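Local coordinates for KLLA0B12012p (PDB 6Y3P), which is a direct partner of the mRNA decapping enzyme Dcp2 and probably binds ATP through this C-terminal ATP-grasp domain of the tubulin-tyrosine ligase family, at residues Y85-Y93 with E306-L317; F106-Y116 with L192-Y200. One frame throughout, in Å; residues are numbered along the deposited sequence.

Contact 1: Y85-Y93 with E306-L317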
loop_
_atom_site.group_PDB
_atom_site.type_symbol
_atom_site.label_atom_id
_atom_site.label_comp_id
_atom_site.label_asym_id
_atom_site.label_seq_id
_atom_site.Cartn_x
_atom_site.Cartn_y
_atom_site.Cartn_z
ATOM N N TYR A 85 9.151 -5.794 -6.614
ATOM C CA TYR A 85 8.992 -5.072 -7.865
ATOM C C TYR A 85 8.763 -3.568 -7.662
ATOM O O TYR A 85 9.284 -2.779 -8.453
ATOM C CB TYR A 85 7.912 -5.754 -8.713
ATOM C CG TYR A 85 8.410 -7.099 -9.192
ATOM C CD1 TYR A 85 9.158 -7.208 -10.362
ATOM C CD2 TYR A 85 8.267 -8.242 -8.402
ATOM C CE1 TYR A 85 9.698 -8.428 -10.770
ATOM C CE2 TYR A 85 8.815 -9.467 -8.793
ATOM C CZ TYR A 85 9.510 -9.561 -9.992
ATOM O OH TYR A 85 10.010 -10.770 -10.432
ATOM N N LEU A 86 8.077 -3.174 -6.560
ATOM C CA LEU A 86 7.823 -1.788 -6.156
ATOM C C LEU A 86 9.163 -1.080 -6.035
ATOM O O LEU A 86 9.338 -0.017 -6.636
ATOM C CB LEU A 86 7.060 -1.723 -4.800
ATOM C CG LEU A 86 6.670 -0.335 -4.278
ATOM C CD1 LEU A 86 5.595 0.310 -5.160
ATOM C CD2 LEU A 86 6.165 -0.411 -2.845
ATOM N N SER A 87 10.117 -1.712 -5.299
ATOM C CA SER A 87 11.477 -1.233 -5.088
ATOM C C SER A 87 12.122 -0.940 -6.421
ATOM O O SER A 87 12.566 0.187 -6.624
ATOM C CB SER A 87 12.298 -2.242 -4.287
ATOM O OG SER A 87 12.462 -1.830 -2.937
ATOM N N HIS A 88 12.048 -1.889 -7.374
ATOM C CA HIS A 88 12.610 -1.725 -8.713
ATOM C C HIS A 88 11.970 -0.593 -9.470
ATOM O O HIS A 88 12.688 0.184 -10.092
ATOM C CB HIS A 88 12.589 -3.031 -9.506
ATOM C CG HIS A 88 13.669 -3.978 -9.085
ATOM N ND1 HIS A 88 14.949 -3.902 -9.625
ATOM C CD2 HIS A 88 13.645 -4.961 -8.151
ATOM C CE1 HIS A 88 15.649 -4.853 -9.023
ATOM N NE2 HIS A 88 14.909 -5.516 -8.127
ATOM N N THR A 89 10.645 -0.449 -9.373
ATOM C CA THR A 89 9.918 0.654 -10.022
ATOM C C THR A 89 10.436 2.005 -9.500
ATOM O O THR A 89 10.741 2.884 -10.305
ATOM C CB THR A 89 8.391 0.552 -9.788
ATOM O OG1 THR A 89 7.987 -0.812 -9.787
ATOM C CG2 THR A 89 7.594 1.314 -10.831
ATOM N N ILE A 90 10.562 2.148 -8.168
ATOM C CA ILE A 90 11.018 3.388 -7.538
ATOM C C ILE A 90 12.492 3.659 -7.877
ATOM O O ILE A 90 12.787 4.758 -8.358
ATOM C CB ILE A 90 10.688 3.458 -6.015
ATOM C CG1 ILE A 90 9.155 3.536 -5.830
ATOM C CG2 ILE A 90 11.396 4.650 -5.326
ATOM C CD1 ILE A 90 8.617 3.388 -4.444
ATOM N N HIS A 91 13.388 2.653 -7.700
ATOM C CA HIS A 91 14.818 2.787 -8.009
ATOM C C HIS A 91 15.071 3.271 -9.417
ATOM O O HIS A 91 15.880 4.189 -9.598
ATOM C CB HIS A 91 15.590 1.480 -7.788
ATOM C CG HIS A 91 15.521 0.933 -6.400
ATOM N ND1 HIS A 91 15.355 1.759 -5.296
ATOM C CD2 HIS A 91 15.608 -0.355 -5.979
ATOM C CE1 HIS A 91 15.318 0.950 -4.245
ATOM N NE2 HIS A 91 15.476 -0.332 -4.603
ATOM N N SER A 92 14.380 2.677 -10.417
ATOM C CA SER A 92 14.603 3.054 -11.813
ATOM C C SER A 92 14.063 4.431 -12.155
ATOM O O SER A 92 14.569 5.069 -13.075
ATOM C CB SER A 92 14.076 1.992 -12.775
ATOM O OG SER A 92 12.708 1.717 -12.542
ATOM N N TYR A 93 13.059 4.903 -11.411
ATOM C CA TYR A 93 12.477 6.222 -11.626
ATOM C C TYR A 93 13.300 7.365 -10.988
ATOM O O TYR A 93 13.403 8.427 -11.592
ATOM C CB TYR A 93 11.053 6.216 -11.084
ATOM C CG TYR A 93 10.350 7.554 -11.077
ATOM C CD1 TYR A 93 9.815 8.089 -12.246
ATOM C CD2 TYR A 93 10.148 8.244 -9.891
ATOM C CE1 TYR A 93 9.109 9.289 -12.233
ATOM C CE2 TYR A 93 9.443 9.445 -9.865
ATOM C CZ TYR A 93 8.924 9.966 -11.038
ATOM O OH TYR A 93 8.221 11.143 -10.998
ATOM N N GLU A 306 3.809 10.611 -7.533
ATOM C CA GLU A 306 5.150 10.245 -7.990
ATOM C C GLU A 306 5.224 8.761 -8.287
ATOM O O GLU A 306 5.778 8.380 -9.322
ATOM C CB GLU A 306 6.190 10.641 -6.927
ATOM C CG GLU A 306 6.458 12.134 -6.844
ATOM C CD GLU A 306 6.997 12.709 -8.137
ATOM O OE1 GLU A 306 8.114 12.301 -8.527
ATOM O OE2 GLU A 306 6.261 13.467 -8.813
ATOM N N LEU A 307 4.614 7.924 -7.426
ATOM C CA LEU A 307 4.596 6.471 -7.631
ATOM C C LEU A 307 3.850 6.080 -8.883
ATOM O O LEU A 307 4.332 5.239 -9.643
ATOM C CB LEU A 307 4.083 5.706 -6.396
ATOM C CG LEU A 307 4.090 4.170 -6.479
ATOM C CD1 LEU A 307 5.473 3.638 -6.916
ATOM C CD2 LEU A 307 3.732 3.568 -5.175
ATOM N N PHE A 308 2.696 6.684 -9.122
ATOM C CA PHE A 308 1.950 6.377 -10.331
ATOM C C PHE A 308 2.677 6.892 -11.586
ATOM O O PHE A 308 2.658 6.207 -12.607
ATOM C CB PHE A 308 0.484 6.828 -10.218
ATOM C CG PHE A 308 -0.289 5.759 -9.474
ATOM C CD1 PHE A 308 -0.552 4.524 -10.066
ATOM C CD2 PHE A 308 -0.658 5.944 -8.146
ATOM C CE1 PHE A 308 -1.173 3.506 -9.350
ATOM C CE2 PHE A 308 -1.284 4.922 -7.430
ATOM C CZ PHE A 308 -1.534 3.710 -8.033
ATOM N N LYS A 309 3.412 8.007 -11.487
ATOM C CA LYS A 309 4.217 8.492 -12.614
ATOM C C LYS A 309 5.365 7.487 -12.882
ATOM O O LYS A 309 5.611 7.127 -14.042
ATOM C CB LYS A 309 4.761 9.893 -12.366
ATOM C CG LYS A 309 3.673 10.944 -12.377
ATOM C CD LYS A 309 4.195 12.310 -12.797
ATOM C CE LYS A 309 4.338 13.277 -11.660
ATOM N NZ LYS A 309 4.324 14.677 -12.161
ATOM N N ALA A 310 5.986 6.972 -11.800
ATOM C CA ALA A 310 7.057 5.967 -11.847
ATOM C C ALA A 310 6.577 4.700 -12.526
ATOM O O ALA A 310 7.177 4.287 -13.510
ATOM C CB ALA A 310 7.546 5.643 -10.437
ATOM N N ALA A 311 5.463 4.125 -12.011
ATOM C CA ALA A 311 4.794 2.887 -12.416
ATOM C C ALA A 311 4.405 2.828 -13.881
ATOM O O ALA A 311 4.615 1.813 -14.532
ATOM C CB ALA A 311 3.566 2.663 -11.551
ATOM N N VAL A 312 3.822 3.910 -14.381
ATOM C CA VAL A 312 3.314 4.043 -15.741
ATOM C C VAL A 312 4.436 4.224 -16.765
ATOM O O VAL A 312 4.363 3.633 -17.844
ATOM C CB VAL A 312 2.264 5.190 -15.754
ATOM C CG1 VAL A 312 2.115 5.862 -17.100
ATOM C CG2 VAL A 312 0.918 4.708 -15.230
ATOM N N ASN A 313 5.477 4.997 -16.417
ATOM C CA ASN A 313 6.559 5.388 -17.323
ATOM C C ASN A 313 7.830 4.528 -17.319
ATOM O O ASN A 313 8.657 4.727 -18.211
ATOM C CB ASN A 313 6.933 6.846 -17.072
ATOM C CG ASN A 313 5.801 7.804 -17.366
ATOM O OD1 ASN A 313 5.307 7.890 -18.502
ATOM N ND2 ASN A 313 5.377 8.563 -16.356
ATOM N N VAL A 314 7.993 3.576 -16.381
ATOM C CA VAL A 314 9.202 2.724 -16.339
ATOM C C VAL A 314 9.429 1.951 -17.642
ATOM O O VAL A 314 8.477 1.503 -18.291
ATOM C CB VAL A 314 9.332 1.782 -15.115
ATOM C CG1 VAL A 314 9.953 2.509 -13.927
ATOM C CG2 VAL A 314 7.996 1.155 -14.744
ATOM N N ASP A 315 10.716 1.838 -18.019
ATOM C CA ASP A 315 11.216 1.149 -19.214
ATOM C C ASP A 315 11.242 -0.373 -18.994
ATOM O O ASP A 315 11.524 -1.125 -19.932
ATOM C CB ASP A 315 12.624 1.664 -19.584
ATOM C CG ASP A 315 12.857 3.143 -19.326
ATOM O OD1 ASP A 315 12.920 3.538 -18.135
ATOM O OD2 ASP A 315 13.015 3.900 -20.313
ATOM N N ARG A 316 10.956 -0.808 -17.741
ATOM C CA ARG A 316 10.881 -2.201 -17.273
ATOM C C ARG A 316 9.382 -2.573 -17.075
ATOM O O ARG A 316 8.519 -1.982 -17.739
ATOM C CB ARG A 316 11.658 -2.379 -15.938
ATOM C CG ARG A 316 12.913 -1.521 -15.758
ATOM C CD ARG A 316 13.318 -1.436 -14.296
ATOM N NE ARG A 316 14.128 -2.585 -13.887
ATOM C CZ ARG A 316 14.780 -2.678 -12.732
ATOM N NH1 ARG A 316 14.730 -1.687 -11.851
ATOM N NH2 ARG A 316 15.495 -3.761 -12.454
ATOM N N LEU A 317 9.087 -3.552 -16.175
ATOM C CA LEU A 317 7.740 -4.006 -15.812
ATOM C C LEU A 317 6.954 -2.776 -15.362
ATOM O O LEU A 317 7.399 -2.067 -14.453
ATOM C CB LEU A 317 7.834 -5.012 -14.644
ATOM C CG LEU A 317 6.740 -6.072 -14.502
ATOM C CD1 LEU A 317 7.130 -7.087 -13.469
ATOM C CD2 LEU A 317 5.402 -5.479 -14.089
#
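Tyr93 meets the helix of 306-317 with both its ring and its hydroxyl. The methyl of Ala310 lies over one ring face, its CB 3.8 Å from the ring centroid of Tyr93, a CH-pi contact that a side chain as small as alanine's makes possible where the two backbones come close. With its CG anti to the backbone N (chi1 173°), the tyrosine reaches along that helix, and its OH donates to Glu306 OE1 at 2.7 Å. The hydroxyl arrives from above the carboxylate plane, whereas OE1 sits at the edge of the ring. Ser100 OG also bonds to this oxygen, so OE1 of this buried glutamate is gripped by two hydroxyls. The contact joins helices 83-95 and 290-313 of the ATP-grasp domain, which cross nearly at right angles (92°) with 8.9 Å between the axes of the segments. Small residues suit such a crossing: Thr89 CG2 rests 3.6 Å from Ala311 CA, while the one proton of Thr89 OG1 has two carbonyl oxygens within reach, Tyr85 O and Ala79 O. Leu307 CD1 touches both Leu86 CD1 and Ile90 CG1, and the leucine also packs on Leu343 and Val346 of strand 341-347. Beyond the helix end, Val314 CG1 packs on Ser92 OG, whose single proton can go to His88 O or Thr89 O. Arg316, poorly ordered, lays its guanidinium face over His88 CB; its NH2 gives His88 ND1 a weak bond, 2.9 Å long but bent to 123°. Leu317 CD1 touches Tyr85 CD1 at 3.7 Å.

Contact 2: F106-Y116 with L192-Y200; sequences FLESFNIDVDY and LRHFIVQEY
From Ser109 facing Gln198 to Asp113 facing His194, the two strands pair antiparallel, their directions 155° apart. Phe110 with Val197 and Ile112 with Phe195 are the hydrogen-bonded pairs, each closed by two N-H...O bonds; that from Ile112 N to Phe195 O is 2.8 Å and almost straight. One hydrogen bond at each end, Glu199 N to Glu108 O and Val114 N to Arg193 O, prolongs the ladder. Strand 109-113 is thereby an outermost strand of the five-stranded antiparallel sheet of this ATP-grasp domain. One face is apolar: Ile112 has CG1 anti to the backbone N (chi1 -164°), which leaves CG2 to face Phe195 CB at 3.6 Å and Val197 CG2 at 4.0 Å, and Phe110 and Ile112 both reach Leu130 of helix 128-136. Branched and aromatic residues suit this covered side. On the other face Asp113 and His194 point the same way, with Asp113 OD1 over the imidazole face, 2.8 Å from His194 ND1 but at a poor angle for a hydrogen bond. Replacing Asp113 by alanine takes the carboxylate away, and would probably leave that face of the His194 ring without its acidic neighbour. Gln198 OE1 shares Lys83 with Leu107 O. At the far end Glu108 OE1 and Glu199 OE2 lie 4.2 Å apart; Glu108 OE1 is also close to Glu133 OE1, so the salt bridges of Glu108 to Lys139 and Glu199 to Lys342 probably temper the crowding of acids here.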
loop_
_atom_site.group_PDB
_atom_site.type_symbol
_atom_site.label_atom_id
_atom_site.label_comp_id
_atom_site.label_asym_id
_atom_site.label_seq_id
_atom_site.Cartn_x
_atom_site.Cartn_y
_atom_site.Cartn_z
ATOM N N PHE A 106 10.352 6.453 0.908
ATOM C CA PHE A 106 10.241 5.023 0.598
ATOM C C PHE A 106 11.265 4.178 1.357
ATOM O O PHE A 106 12.448 4.528 1.404
ATOM C CB PHE A 106 10.369 4.784 -0.922
ATOM C CG PHE A 106 10.354 3.339 -1.348
ATOM C CD1 PHE A 106 9.255 2.527 -1.079
ATOM C CD2 PHE A 106 11.419 2.795 -2.056
ATOM C CE1 PHE A 106 9.226 1.199 -1.514
ATOM C CE2 PHE A 106 11.388 1.465 -2.478
ATOM C CZ PHE A 106 10.291 0.680 -2.208
ATOM N N LEU A 107 10.807 3.054 1.920
ATOM C CA LEU A 107 11.657 2.131 2.651
ATOM C C LEU A 107 12.047 1.068 1.691
ATOM O O LEU A 107 11.212 0.264 1.298
ATOM C CB LEU A 107 10.934 1.521 3.877
ATOM C CG LEU A 107 10.580 2.491 4.976
ATOM C CD1 LEU A 107 9.697 1.843 5.987
ATOM C CD2 LEU A 107 11.816 3.104 5.623
ATOM N N GLU A 108 13.293 1.139 1.214
ATOM C CA GLU A 108 13.838 0.190 0.260
ATOM C C GLU A 108 13.923 -1.186 0.896
ATOM O O GLU A 108 14.079 -1.298 2.112
ATOM C CB GLU A 108 15.254 0.596 -0.147
ATOM C CG GLU A 108 15.354 1.917 -0.869
ATOM C CD GLU A 108 16.795 2.333 -1.049
ATOM O OE1 GLU A 108 17.449 2.653 -0.030
ATOM O OE2 GLU A 108 17.284 2.294 -2.202
ATOM N N SER A 109 13.820 -2.222 0.071
ATOM C CA SER A 109 13.988 -3.614 0.465
ATOM C C SER A 109 14.790 -4.297 -0.628
ATOM O O SER A 109 14.786 -3.855 -1.787
ATOM C CB SER A 109 12.647 -4.308 0.672
ATOM O OG SER A 109 11.860 -4.238 -0.504
ATOM N N PHE A 110 15.544 -5.320 -0.242
ATOM C CA PHE A 110 16.379 -6.089 -1.151
ATOM C C PHE A 110 16.282 -7.532 -0.757
ATOM O O PHE A 110 15.931 -7.832 0.376
ATOM C CB PHE A 110 17.844 -5.636 -1.083
ATOM C CG PHE A 110 18.064 -4.163 -1.315
ATOM C CD1 PHE A 110 18.082 -3.271 -0.249
ATOM C CD2 PHE A 110 18.266 -3.668 -2.598
ATOM C CE1 PHE A 110 18.285 -1.903 -0.465
ATOM C CE2 PHE A 110 18.477 -2.300 -2.810
ATOM C CZ PHE A 110 18.488 -1.428 -1.743
ATOM N N ASN A 111 16.562 -8.427 -1.708
ATOM C CA ASN A 111 16.556 -9.866 -1.490
ATOM C C ASN A 111 17.982 -10.376 -1.578
ATOM O O ASN A 111 18.707 -10.061 -2.523
ATOM C CB ASN A 111 15.621 -10.564 -2.473
ATOM C CG ASN A 111 14.243 -10.748 -1.898
ATOM O OD1 ASN A 111 13.400 -9.845 -1.927
ATOM N ND2 ASN A 111 14.013 -11.902 -1.291
ATOM N N ILE A 112 18.412 -11.075 -0.535
ATOM C CA ILE A 112 19.761 -11.622 -0.469
ATOM C C ILE A 112 19.713 -13.136 -0.227
ATOM O O ILE A 112 18.791 -13.636 0.420
ATOM C CB ILE A 112 20.661 -10.837 0.535
ATOM C CG1 ILE A 112 22.149 -11.146 0.324
ATOM C CG2 ILE A 112 20.249 -11.005 2.005
ATOM C CD1 ILE A 112 22.968 -9.959 0.066
ATOM N N ASP A 113 20.667 -13.855 -0.810
ATOM C CA ASP A 113 20.824 -15.297 -0.649
ATOM C C ASP A 113 22.218 -15.524 -0.105
ATOM O O ASP A 113 23.206 -15.227 -0.783
ATOM C CB ASP A 113 20.616 -16.050 -1.979
ATOM C CG ASP A 113 19.216 -15.982 -2.584
ATOM O OD1 ASP A 113 18.231 -15.850 -1.811
ATOM O OD2 ASP A 113 19.101 -16.109 -3.826
ATOM N N VAL A 114 22.297 -15.951 1.153
ATOM C CA VAL A 114 23.574 -16.205 1.815
ATOM C C VAL A 114 23.581 -17.662 2.245
ATOM O O VAL A 114 22.696 -18.092 2.982
ATOM C CB VAL A 114 23.879 -15.243 3.008
ATOM C CG1 VAL A 114 25.289 -15.474 3.562
ATOM C CG2 VAL A 114 23.696 -13.775 2.617
ATOM N N ASP A 115 24.576 -18.408 1.766
ATOM C CA ASP A 115 24.776 -19.827 2.054
ATOM C C ASP A 115 25.479 -19.966 3.402
ATOM O O ASP A 115 24.977 -20.644 4.294
ATOM C CB ASP A 115 25.601 -20.492 0.925
ATOM C CG ASP A 115 25.023 -20.354 -0.477
ATOM O OD1 ASP A 115 24.800 -19.192 -0.925
ATOM O OD2 ASP A 115 24.840 -21.394 -1.148
ATOM N N TYR A 116 26.648 -19.304 3.540
ATOM C CA TYR A 116 27.507 -19.301 4.724
ATOM C C TYR A 116 28.054 -17.900 4.905
ATOM O O TYR A 116 28.213 -17.161 3.931
ATOM C CB TYR A 116 28.665 -20.299 4.559
ATOM C CG TYR A 116 28.223 -21.687 4.145
ATOM C CD1 TYR A 116 27.963 -21.987 2.811
ATOM C CD2 TYR A 116 28.061 -22.700 5.085
ATOM C CE1 TYR A 116 27.521 -23.249 2.425
ATOM C CE2 TYR A 116 27.640 -23.975 4.707
ATOM C CZ TYR A 116 27.371 -24.239 3.375
ATOM O OH TYR A 116 26.992 -25.479 2.972
ATOM N N LEU A 192 17.676 -21.514 6.911
ATOM C CA LEU A 192 17.195 -21.025 5.612
ATOM C C LEU A 192 18.149 -19.970 5.049
ATOM O O LEU A 192 18.763 -19.233 5.815
ATOM C CB LEU A 192 15.744 -20.522 5.711
ATOM C CG LEU A 192 14.721 -21.620 6.050
ATOM C CD1 LEU A 192 13.911 -21.266 7.295
ATOM C CD2 LEU A 192 13.849 -21.964 4.855
ATOM N N ARG A 193 18.303 -19.935 3.712
ATOM C CA ARG A 193 19.286 -19.103 3.007
ATOM C C ARG A 193 18.760 -17.787 2.398
ATOM O O ARG A 193 19.571 -16.902 2.096
ATOM C CB ARG A 193 20.000 -19.940 1.916
ATOM C CG ARG A 193 20.506 -21.341 2.357
ATOM C CD ARG A 193 21.677 -21.341 3.344
ATOM N NE ARG A 193 21.244 -21.289 4.746
ATOM C CZ ARG A 193 21.708 -20.435 5.659
ATOM N NH1 ARG A 193 22.632 -19.541 5.334
ATOM N NH2 ARG A 193 21.246 -20.467 6.901
ATOM N N HIS A 194 17.442 -17.660 2.186
ATOM C CA HIS A 194 16.882 -16.432 1.614
ATOM C C HIS A 194 16.615 -15.415 2.725
ATOM O O HIS A 194 16.151 -15.792 3.806
ATOM C CB HIS A 194 15.593 -16.714 0.815
ATOM C CG HIS A 194 15.791 -17.540 -0.423
ATOM N ND1 HIS A 194 15.668 -16.984 -1.689
ATOM C CD2 HIS A 194 16.060 -18.860 -0.551
ATOM C CE1 HIS A 194 15.879 -17.978 -2.541
ATOM N NE2 HIS A 194 16.122 -19.126 -1.904
ATOM N N PHE A 195 16.938 -14.139 2.472
ATOM C CA PHE A 195 16.730 -13.054 3.441
ATOM C C PHE A 195 16.291 -11.786 2.750
ATOM O O PHE A 195 16.657 -11.544 1.596
ATOM C CB PHE A 195 18.022 -12.723 4.218
ATOM C CG PHE A 195 18.664 -13.828 5.005
ATOM C CD1 PHE A 195 19.626 -14.645 4.428
ATOM C CD2 PHE A 195 18.354 -14.019 6.344
ATOM C CE1 PHE A 195 20.230 -15.672 5.164
ATOM C CE2 PHE A 195 18.970 -15.035 7.084
ATOM C CZ PHE A 195 19.912 -15.847 6.493
ATOM N N ILE A 196 15.538 -10.951 3.473
ATOM C CA ILE A 196 15.173 -9.629 2.995
ATOM C C ILE A 196 15.908 -8.639 3.891
ATOM O O ILE A 196 15.981 -8.824 5.108
ATOM C CB ILE A 196 13.633 -9.362 2.899
ATOM C CG1 ILE A 196 12.963 -10.316 1.868
ATOM C CG2 ILE A 196 13.347 -7.879 2.528
ATOM C CD1 ILE A 196 11.429 -10.440 1.960
ATOM N N VAL A 197 16.518 -7.644 3.271
ATOM C CA VAL A 197 17.191 -6.554 3.948
ATOM C C VAL A 197 16.271 -5.365 3.698
ATOM O O VAL A 197 16.099 -4.912 2.560
ATOM C CB VAL A 197 18.635 -6.341 3.464
ATOM C CG1 VAL A 197 19.225 -5.057 4.045
ATOM C CG2 VAL A 197 19.510 -7.552 3.814
ATOM N N GLN A 198 15.597 -4.938 4.752
ATOM C CA GLN A 198 14.609 -3.874 4.667
ATOM C C GLN A 198 15.069 -2.657 5.468
ATOM O O GLN A 198 15.483 -2.802 6.614
ATOM C CB GLN A 198 13.260 -4.431 5.193
ATOM C CG GLN A 198 12.090 -3.441 5.318
ATOM C CD GLN A 198 11.120 -3.467 4.164
ATOM O OE1 GLN A 198 10.741 -2.419 3.631
ATOM N NE2 GLN A 198 10.643 -4.653 3.787
ATOM N N GLU A 199 14.954 -1.455 4.879
ATOM C CA GLU A 199 15.255 -0.212 5.575
ATOM C C GLU A 199 14.391 -0.161 6.827
ATOM O O GLU A 199 13.201 -0.491 6.791
ATOM C CB GLU A 199 14.981 0.996 4.697
ATOM C CG GLU A 199 15.437 2.283 5.348
ATOM C CD GLU A 199 15.225 3.539 4.538
ATOM O OE1 GLU A 199 15.360 4.637 5.128
ATOM O OE2 GLU A 199 14.963 3.432 3.317
ATOM N N TYR A 200 15.017 0.160 7.945
ATOM C CA TYR A 200 14.335 0.181 9.226
ATOM C C TYR A 200 14.198 1.595 9.778
ATOM O O TYR A 200 15.163 2.358 9.797
ATOM C CB TYR A 200 15.045 -0.786 10.203
ATOM C CG TYR A 200 14.608 -0.687 11.646
ATOM C CD1 TYR A 200 13.425 -1.282 12.082
ATOM C CD2 TYR A 200 15.401 -0.045 12.589
ATOM C CE1 TYR A 200 13.027 -1.207 13.420
ATOM C CE2 TYR A 200 15.004 0.055 13.918
ATOM C CZ TYR A 200 13.812 -0.518 14.331
ATOM O OH TYR A 200 13.459 -0.432 15.657
#

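How the contacts relate
Helix 83-95 comes first along the chain, and strand 109-113 follows it directly, so each contact starts from one of two successive elements. Contact 2 closes the shorter loop, with strand 194-200 returning after 75 intervening residues. Contact 1 closes the longer one, its partner on helix 290-313 arriving after 212 residues, and contact 2 is nested wholly inside it. The two also touch: Ser87 probably hydrogen-bonds through OG to Ser109 O, Ile90 packs on the Phe106 ring, and His91 lies against Glu108. Helix 83-95 therefore sits between helix 290-313 and the edge of the five-stranded sheet, linking them within the tubulin-tyrosine ligase-like domain.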